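Alpha-galactosidase (Thermus thermophilus, PDB 6LCJ) probably hydrolyses terminal alpha-galactosyl residues from galacto-oligosaccharides, as a hexameric glycoside hydrolase of family GH36. Local coordinates at residues Phe45-Trp50 and Gln76-Phe81; Ala87-Gly92 and Gly112-Gly117. All coordinates share one frame; numbering follows the deposited sequence.

Interaction 1: Phe45-Trp50 and Gln76-Phe81; sequences FFRHGW and QADDPF
Trp50, in the loop that leaves the strand ending at His48, comes nearest to Asp78 with the two CA atoms 5.4 Å apart, and its backbone N donates to Asp78 OD1 at 2.8 Å. The carboxylate of Asp78 is shared between side chain and backbone. Asp78 OD2 is gripped by both terminal nitrogens of Arg47, NH2 at 2.7 Å and NH1 at 2.8 Å, in a buried salt bridge whose guanidinium and carboxylate planes stand nearly perpendicular, 86° apart. NH1 meets OD2 almost end-on, whereas NH2 reaches it from above the carboxylate plane. Arg47 gets there by a bend at chi2, and its NH1 also bonds Leu55 O. Asp78 OD1 takes Trp50 N on its syn side, well out of the carboxylate plane, and Asp79 N, 2.7 Å away, on its anti side, nearer that plane, so two backbone amides and one guanidinium fix the rotation of the carboxylate. A chi1 of -175° sets the indole of Trp50 beside its own carbonyl carbon and against Asp79, whose CB sits 3.4 Å above one face of the ring, toward its rim, while NE1 bonds Glu317. Asp79 OD1 in turn accepts from Phe81 N at 3.0 Å. Asp79 thus N-caps the short, weakly bonded helix 80-84, next to a buried arginine-aspartate salt bridge that ties the N-terminal beta domain to the loop entering that helix.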
ATOM      1  N   PHE E  45     -30.630   0.642  17.580  1.00 33.88           N
ATOM      2  CA  PHE E  45     -30.269   2.042  17.761  1.00 30.03           C
ATOM      3  C   PHE E  45     -31.101   2.878  16.798  1.00 29.46           C
ATOM      4  O   PHE E  45     -31.193   2.553  15.607  1.00 26.33           O
ATOM      5  CB  PHE E  45     -28.769   2.266  17.523  1.00 28.85           C
ATOM      6  CG  PHE E  45     -28.363   3.748  17.388  1.00 29.48           C
ATOM      7  CD1 PHE E  45     -28.622   4.660  18.405  1.00 26.65           C
ATOM      8  CD2 PHE E  45     -27.700   4.204  16.250  1.00 27.12           C
ATOM      9  CE1 PHE E  45     -28.234   6.001  18.288  1.00 28.60           C
ATOM     10  CE2 PHE E  45     -27.305   5.549  16.130  1.00 28.95           C
ATOM     11  CZ  PHE E  45     -27.576   6.443  17.143  1.00 28.57           C
ATOM     12  N   PHE E  46     -31.723   3.938  17.311  1.00 28.26           N
ATOM     13  CA  PHE E  46     -32.453   4.848  16.437  1.00 26.79           C
ATOM     14  C   PHE E  46     -31.464   5.824  15.797  1.00 29.87           C
ATOM     15  O   PHE E  46     -30.877   6.689  16.471  1.00 25.83           O
ATOM     16  CB  PHE E  46     -33.546   5.598  17.182  1.00 26.32           C
ATOM     17  CG  PHE E  46     -34.277   6.577  16.308  1.00 27.86           C
ATOM     18  CD1 PHE E  46     -35.031   6.129  15.240  1.00 29.83           C
ATOM     19  CD2 PHE E  46     -34.180   7.944  16.527  1.00 24.48           C
ATOM     20  CE1 PHE E  46     -35.697   7.029  14.413  1.00 32.04           C
ATOM     21  CE2 PHE E  46     -34.851   8.841  15.718  1.00 25.94           C
ATOM     22  CZ  PHE E  46     -35.612   8.383  14.660  1.00 27.83           C
ATOM     23  N   ARG E  47     -31.295   5.692  14.493  1.00 25.13           N
ATOM     24  CA  ARG E  47     -30.318   6.457  13.744  1.00 25.74           C
ATOM     25  C   ARG E  47     -31.068   7.597  13.068  1.00 25.72           C
ATOM     26  O   ARG E  47     -31.735   7.391  12.053  1.00 27.84           O
ATOM     27  CB  ARG E  47     -29.608   5.547  12.748  1.00 24.29           C
ATOM     28  CG  ARG E  47     -28.357   6.147  12.136  1.00 27.30           C
ATOM     29  CD  ARG E  47     -28.663   6.884  10.845  1.00 24.96           C
ATOM     30  NE  ARG E  47     -27.444   7.441  10.277  1.00 23.98           N
ATOM     31  CZ  ARG E  47     -27.415   8.301   9.267  1.00 25.95           C
ATOM     32  NH1 ARG E  47     -28.545   8.704   8.707  1.00 23.34           N
ATOM     33  NH2 ARG E  47     -26.251   8.757   8.810  1.00 28.94           N
ATOM     34  N   HIS E  48     -30.980   8.796  13.642  1.00 26.63           N
ATOM     35  CA  HIS E  48     -31.642   9.969  13.073  1.00 23.95           C
ATOM     36  C   HIS E  48     -30.684  10.759  12.174  1.00 24.64           C
ATOM     37  O   HIS E  48     -29.735  11.390  12.656  1.00 20.03           O
ATOM     38  CB  HIS E  48     -32.200  10.875  14.157  1.00 19.77           C
ATOM     39  CG  HIS E  48     -33.037  11.968  13.585  1.00 25.95           C
ATOM     40  ND1 HIS E  48     -32.670  13.296  13.634  1.00 24.13           N
ATOM     41  CD2 HIS E  48     -34.172  11.916  12.846  1.00 26.10           C
ATOM     42  CE1 HIS E  48     -33.568  14.018  12.987  1.00 28.89           C
ATOM     43  NE2 HIS E  48     -34.492  13.205  12.502  1.00 28.89           N
ATOM     44  N   GLY E  49     -30.953  10.756  10.872  1.00 23.26           N
ATOM     45  CA  GLY E  49     -30.143  11.519   9.939  1.00 25.19           C
ATOM     46  C   GLY E  49     -30.328  13.024  10.079  1.00 24.91           C
ATOM     47  O   GLY E  49     -31.269  13.532  10.697  1.00 23.95           O
ATOM     48  N   TRP E  50     -29.402  13.750   9.452  1.00 25.42           N
ATOM     49  CA  TRP E  50     -29.274  15.186   9.691  1.00 23.50           C
ATOM     50  C   TRP E  50     -30.394  15.989   9.042  1.00 24.42           C
ATOM     51  O   TRP E  50     -30.952  16.895   9.668  1.00 25.30           O
ATOM     52  CB  TRP E  50     -27.938  15.675   9.163  1.00 24.93           C
ATOM     53  CG  TRP E  50     -27.644  17.111   9.468  1.00 25.15           C
ATOM     54  CD1 TRP E  50     -27.888  17.776  10.637  1.00 24.71           C
ATOM     55  CD2 TRP E  50     -27.031  18.053   8.588  1.00 23.57           C
ATOM     56  NE1 TRP E  50     -27.461  19.074  10.536  1.00 23.92           N
ATOM     57  CE2 TRP E  50     -26.924  19.271   9.292  1.00 22.94           C
ATOM     58  CE3 TRP E  50     -26.541  17.981   7.271  1.00 24.38           C
ATOM     59  CZ2 TRP E  50     -26.358  20.412   8.726  1.00 27.52           C
ATOM     60  CZ3 TRP E  50     -25.974  19.106   6.708  1.00 23.83           C
ATOM     61  CH2 TRP E  50     -25.884  20.311   7.433  1.00 30.26           C
ATOM     62  N   GLN E  76     -24.762  16.185   0.209  1.00 25.60           N
ATOM     63  CA  GLN E  76     -26.198  16.355   0.026  1.00 31.47           C
ATOM     64  C   GLN E  76     -27.007  15.169   0.545  1.00 31.50           C
ATOM     65  O   GLN E  76     -28.228  15.151   0.372  1.00 29.60           O
ATOM     66  CB  GLN E  76     -26.529  16.605  -1.451  1.00 29.08           C
ATOM     67  CG  GLN E  76     -26.689  15.356  -2.290  1.00 28.64           C
ATOM     68  CD  GLN E  76     -26.146  15.553  -3.694  1.00 39.42           C
ATOM     69  OE1 GLN E  76     -25.162  16.259  -3.877  1.00 36.36           O
ATOM     70  NE2 GLN E  76     -26.779  14.926  -4.692  1.00 39.47           N
ATOM     71  N   ALA E  77     -26.357  14.189   1.179  1.00 27.93           N
ATOM     72  CA  ALA E  77     -27.007  13.015   1.742  1.00 27.52           C
ATOM     73  C   ALA E  77     -27.224  13.127   3.249  1.00 32.72           C
ATOM     74  O   ALA E  77     -28.278  12.725   3.755  1.00 27.36           O
ATOM     75  CB  ALA E  77     -26.187  11.755   1.433  1.00 20.74           C
ATOM     76  N   ASP E  78     -26.261  13.685   3.979  1.00 32.21           N
ATOM     77  CA  ASP E  78     -26.341  13.711   5.433  1.00 30.18           C
ATOM     78  C   ASP E  78     -25.291  14.690   5.950  1.00 31.82           C
ATOM     79  O   ASP E  78     -24.540  15.296   5.180  1.00 31.55           O
ATOM     80  CB  ASP E  78     -26.141  12.296   6.002  1.00 25.83           C
ATOM     81  CG  ASP E  78     -26.923  12.043   7.291  1.00 30.33           C
ATOM     82  OD1 ASP E  78     -27.084  12.979   8.110  1.00 27.25           O
ATOM     83  OD2 ASP E  78     -27.354  10.881   7.497  1.00 29.16           O
ATOM     84  N   ASP E  79     -25.261  14.853   7.263  1.00 30.34           N
ATOM     85  CA  ASP E  79     -24.130  15.453   7.952  1.00 28.82           C
ATOM     86  C   ASP E  79     -22.862  14.696   7.562  1.00 33.79           C
ATOM     87  O   ASP E  79     -22.754  13.496   7.860  1.00 30.77           O
ATOM     88  CB  ASP E  79     -24.380  15.382   9.464  1.00 26.65           C
ATOM     89  CG  ASP E  79     -23.299  16.056  10.302  1.00 30.27           C
ATOM     90  OD1 ASP E  79     -22.126  16.174   9.871  1.00 29.03           O
ATOM     91  OD2 ASP E  79     -23.643  16.442  11.440  1.00 30.11           O
ATOM     92  N   PRO E  80     -21.889  15.342   6.902  1.00 36.03           N
ATOM     93  CA  PRO E  80     -20.695  14.604   6.445  1.00 34.29           C
ATOM     94  C   PRO E  80     -19.981  13.840   7.544  1.00 36.78           C
ATOM     95  O   PRO E  80     -19.449  12.756   7.278  1.00 39.50           O
ATOM     96  CB  PRO E  80     -19.811  15.706   5.853  1.00 28.83           C
ATOM     97  CG  PRO E  80     -20.776  16.770   5.430  1.00 34.28           C
ATOM     98  CD  PRO E  80     -21.867  16.754   6.477  1.00 32.00           C
ATOM     99  N   PHE E  81     -19.981  14.348   8.778  1.00 37.81           N
ATOM    100  CA  PHE E  81     -19.393  13.597   9.884  1.00 33.98           C
ATOM    101  C   PHE E  81     -20.068  12.240  10.043  1.00 39.66           C
ATOM    102  O   PHE E  81     -19.396  11.207  10.139  1.00 44.93           O
ATOM    103  CB  PHE E  81     -19.495  14.399  11.179  1.00 31.75           C
ATOM    104  CG  PHE E  81     -18.964  13.672  12.382  1.00 37.09           C
ATOM    105  CD1 PHE E  81     -19.781  12.808  13.107  1.00 33.56           C
ATOM    106  CD2 PHE E  81     -17.650  13.851  12.795  1.00 37.62           C
ATOM    107  CE1 PHE E  81     -19.299  12.120  14.212  1.00 32.51           C
ATOM    108  CE2 PHE E  81     -17.160  13.177  13.904  1.00 34.23           C
ATOM    109  CZ  PHE E  81     -17.990  12.305  14.611  1.00 39.30           C
TER

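Interaction 2: Ala87-Gly92 and Gly112-Gly117; sequences AWWGSG and GARVLG
Trp89 lays its six-membered ring over Leu116, whose CB stands 3.6 Å from the ring centroid and only 3° off the normal, a CH-pi contact. The strands beneath run antiparallel. Gly90 and Val115 form the hydrogen-bonded pair, N to O at 2.8 Å both ways, flanked by the non-hydrogen-bonded pairs Trp89-Leu116 and Ser91-Arg114. Packing is densest on the face of Trp89 and Leu116. With its CG beside the backbone N (chi1 -80°), the indole leans across to the partner strand, and its CE3 comes within 3.6 Å of Arg114 CB. Leu116 CD1 touches Ala87 CB at 3.5 Å. With an alanine here instead of Trp89, Leu116 CB would probably lose its aromatic cover and Phe81 its edge-to-face partner. Glu258 of a second subunit packs on both Trp89 and Leu116. The looser, more open side is at Trp88, partly exposed, which turns its indole away and bonds Gln63 O through NE1. At the opposite, buried end Gly92 N reaches Ala113 O at 3.0 Å in a less straight bond (142°), and a water bridges the strands, donating to Ala113 O and bonded to Ser91 OG. Arg114 leads away, to a salt bridge with Glu315. The chemistry thus pairs CH-pi and aliphatic packing near the subunit interface with a polar end with one bridging water, whose arginine charge is probably balanced by acids outside the strand pair.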
ATOM      1  N   ALA E  87     -18.375   4.340  13.603  1.00 46.62           N
ATOM      2  CA  ALA E  87     -19.410   4.022  14.569  1.00 41.21           C
ATOM      3  C   ALA E  87     -20.734   4.621  14.102  1.00 37.31           C
ATOM      4  O   ALA E  87     -20.815   5.283  13.072  1.00 36.99           O
ATOM      5  CB  ALA E  87     -19.004   4.509  15.959  1.00 38.07           C
ATOM      6  N   TRP E  88     -21.795   4.367  14.855  1.00 37.49           N
ATOM      7  CA  TRP E  88     -23.138   4.786  14.470  1.00 32.07           C
ATOM      8  C   TRP E  88     -23.459   6.115  15.140  1.00 34.57           C
ATOM      9  O   TRP E  88     -23.694   6.161  16.355  1.00 31.98           O
ATOM     10  CB  TRP E  88     -24.160   3.732  14.868  1.00 29.78           C
ATOM     11  CG  TRP E  88     -24.238   2.551  13.943  1.00 42.66           C
ATOM     12  CD1 TRP E  88     -23.747   1.295  14.171  1.00 38.48           C
ATOM     13  CD2 TRP E  88     -24.867   2.507  12.654  1.00 37.53           C
ATOM     14  NE1 TRP E  88     -24.029   0.480  13.109  1.00 42.96           N
ATOM     15  CE2 TRP E  88     -24.722   1.196  12.166  1.00 42.48           C
ATOM     16  CE3 TRP E  88     -25.541   3.445  11.874  1.00 32.26           C
ATOM     17  CZ2 TRP E  88     -25.216   0.803  10.927  1.00 38.80           C
ATOM     18  CZ3 TRP E  88     -26.041   3.050  10.648  1.00 37.49           C
ATOM     19  CH2 TRP E  88     -25.870   1.743  10.185  1.00 38.10           C
ATOM     20  N   TRP E  89     -23.482   7.187  14.348  1.00 28.56           N
ATOM     21  CA  TRP E  89     -23.786   8.528  14.829  1.00 29.15           C
ATOM     22  C   TRP E  89     -25.096   9.016  14.221  1.00 27.07           C
ATOM     23  O   TRP E  89     -25.320   8.877  13.023  1.00 30.60           O
ATOM     24  CB  TRP E  89     -22.674   9.513  14.464  1.00 30.89           C
ATOM     25  CG  TRP E  89     -21.471   9.509  15.336  1.00 30.92           C
ATOM     26  CD1 TRP E  89     -20.298   8.864  15.102  1.00 35.66           C
ATOM     27  CD2 TRP E  89     -21.297  10.219  16.573  1.00 36.89           C
ATOM     28  NE1 TRP E  89     -19.405   9.113  16.119  1.00 38.02           N
ATOM     29  CE2 TRP E  89     -19.992   9.945  17.031  1.00 32.34           C
ATOM     30  CE3 TRP E  89     -22.124  11.042  17.346  1.00 33.93           C
ATOM     31  CZ2 TRP E  89     -19.494  10.464  18.216  1.00 29.31           C
ATOM     32  CZ3 TRP E  89     -21.621  11.562  18.527  1.00 28.37           C
ATOM     33  CH2 TRP E  89     -20.317  11.274  18.945  1.00 29.43           C
ATOM     34  N   GLY E  90     -25.959   9.606  15.049  1.00 28.05           N
ATOM     35  CA  GLY E  90     -27.157  10.259  14.575  1.00 23.89           C
ATOM     36  C   GLY E  90     -27.129  11.744  14.907  1.00 25.90           C
ATOM     37  O   GLY E  90     -26.287  12.217  15.676  1.00 28.20           O
ATOM     38  N   SER E  91     -28.077  12.476  14.333  1.00 26.86           N
ATOM     39  CA  SER E  91     -28.177  13.913  14.551  1.00 24.37           C
ATOM     40  C   SER E  91     -29.242  14.240  15.590  1.00 25.34           C
ATOM     41  O   SER E  91     -30.401  13.826  15.458  1.00 26.37           O
ATOM     42  CB  SER E  91     -28.496  14.650  13.255  1.00 24.92           C
ATOM     43  OG  SER E  91     -28.988  15.949  13.562  1.00 36.97           O
ATOM     44  N   GLY E  92     -28.845  15.002  16.610  1.00 22.85           N
ATOM     45  CA  GLY E  92     -29.778  15.605  17.538  1.00 22.57           C
ATOM     46  C   GLY E  92     -30.389  14.657  18.547  1.00 28.99           C
ATOM     47  O   GLY E  92     -30.415  14.973  19.740  1.00 33.09           O
ATOM     48  N   GLY E 112     -26.857  21.783  17.271  1.00 32.28           N
ATOM     49  CA  GLY E 112     -25.487  21.370  17.032  1.00 30.14           C
ATOM     50  C   GLY E 112     -25.045  20.109  17.732  1.00 30.83           C
ATOM     51  O   GLY E 112     -23.853  19.953  17.996  1.00 31.34           O
ATOM     52  N   ALA E 113     -25.967  19.195  18.032  1.00 29.22           N
ATOM     53  CA  ALA E 113     -25.653  17.979  18.763  1.00 28.05           C
ATOM     54  C   ALA E 113     -25.698  16.746  17.859  1.00 29.94           C
ATOM     55  O   ALA E 113     -26.432  16.694  16.867  1.00 25.76           O
ATOM     56  CB  ALA E 113     -26.612  17.795  19.937  1.00 24.52           C
ATOM     57  N   ARG E 114     -24.887  15.753  18.217  1.00 30.47           N
ATOM     58  CA  ARG E 114     -24.925  14.431  17.615  1.00 26.34           C
ATOM     59  C   ARG E 114     -25.023  13.397  18.728  1.00 30.29           C
ATOM     60  O   ARG E 114     -24.690  13.673  19.880  1.00 32.24           O
ATOM     61  CB  ARG E 114     -23.695  14.177  16.761  1.00 23.17           C
ATOM     62  CG  ARG E 114     -23.534  15.128  15.594  1.00 25.43           C
ATOM     63  CD  ARG E 114     -22.290  14.753  14.867  1.00 26.81           C
ATOM     64  NE  ARG E 114     -21.948  15.602  13.737  1.00 29.17           N
ATOM     65  CZ  ARG E 114     -21.008  16.542  13.761  1.00 31.55           C
ATOM     66  NH1 ARG E 114     -20.330  16.800  14.880  1.00 31.87           N
ATOM     67  NH2 ARG E 114     -20.759  17.238  12.665  1.00 30.00           N
ATOM     68  N   VAL E 115     -25.497  12.199  18.389  1.00 30.91           N
ATOM     69  CA  VAL E 115     -25.702  11.149  19.384  1.00 31.77           C
ATOM     70  C   VAL E 115     -25.139   9.840  18.855  1.00 31.00           C
ATOM     71  O   VAL E 115     -25.520   9.388  17.769  1.00 29.91           O
ATOM     72  CB  VAL E 115     -27.181  10.982  19.772  1.00 31.17           C
ATOM     73  CG1 VAL E 115     -27.339   9.794  20.702  1.00 27.37           C
ATOM     74  CG2 VAL E 115     -27.687  12.249  20.440  1.00 27.98           C
ATOM     75  N   LEU E 116     -24.238   9.234  19.630  1.00 32.89           N
ATOM     76  CA  LEU E 116     -23.596   7.976  19.284  1.00 26.96           C
ATOM     77  C   LEU E 116     -24.317   6.836  19.990  1.00 32.00           C
ATOM     78  O   LEU E 116     -24.628   6.927  21.183  1.00 34.09           O
ATOM     79  CB  LEU E 116     -22.119   8.008  19.667  1.00 32.03           C
ATOM     80  CG  LEU E 116     -21.285   6.726  19.672  1.00 35.09           C
ATOM     81  CD1 LEU E 116     -20.996   6.250  18.269  1.00 33.29           C
ATOM     82  CD2 LEU E 116     -19.985   7.010  20.387  1.00 35.28           C
ATOM     83  N   GLY E 117     -24.623   5.788  19.243  1.00 31.69           N
ATOM     84  CA  GLY E 117     -25.307   4.655  19.815  1.00 33.65           C
ATOM     85  C   GLY E 117     -24.465   3.407  19.720  1.00 34.98           C
ATOM     86  O   GLY E 117     -24.032   3.039  18.626  1.00 36.41           O
TER
HETATM   87  O   HOH W   1     -27.110  17.933  14.463  1.00 27.21           O

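Overall arrangement
Interaction 1 closes before interaction 2 opens along the chain, helix 80-84 leading on to strand 89-91, and their centres lie about 8 Å apart on the same side of the chain's centre. Strand 44-48 belongs to the seven-stranded antiparallel sheet, whereas strands 89-91 and 113-117 form one end of the six-stranded one within this chain. A probable hydrogen bond from Ser91 N to His48 O links these strands, and the salt bridge between Asp79 and Arg114 joins the helix cap to the second contact. Together the two contacts seat helix 80-84 against the N-terminal beta domain, on the side facing the parallel-stranded TIM barrel characteristic of GH36 enzymes.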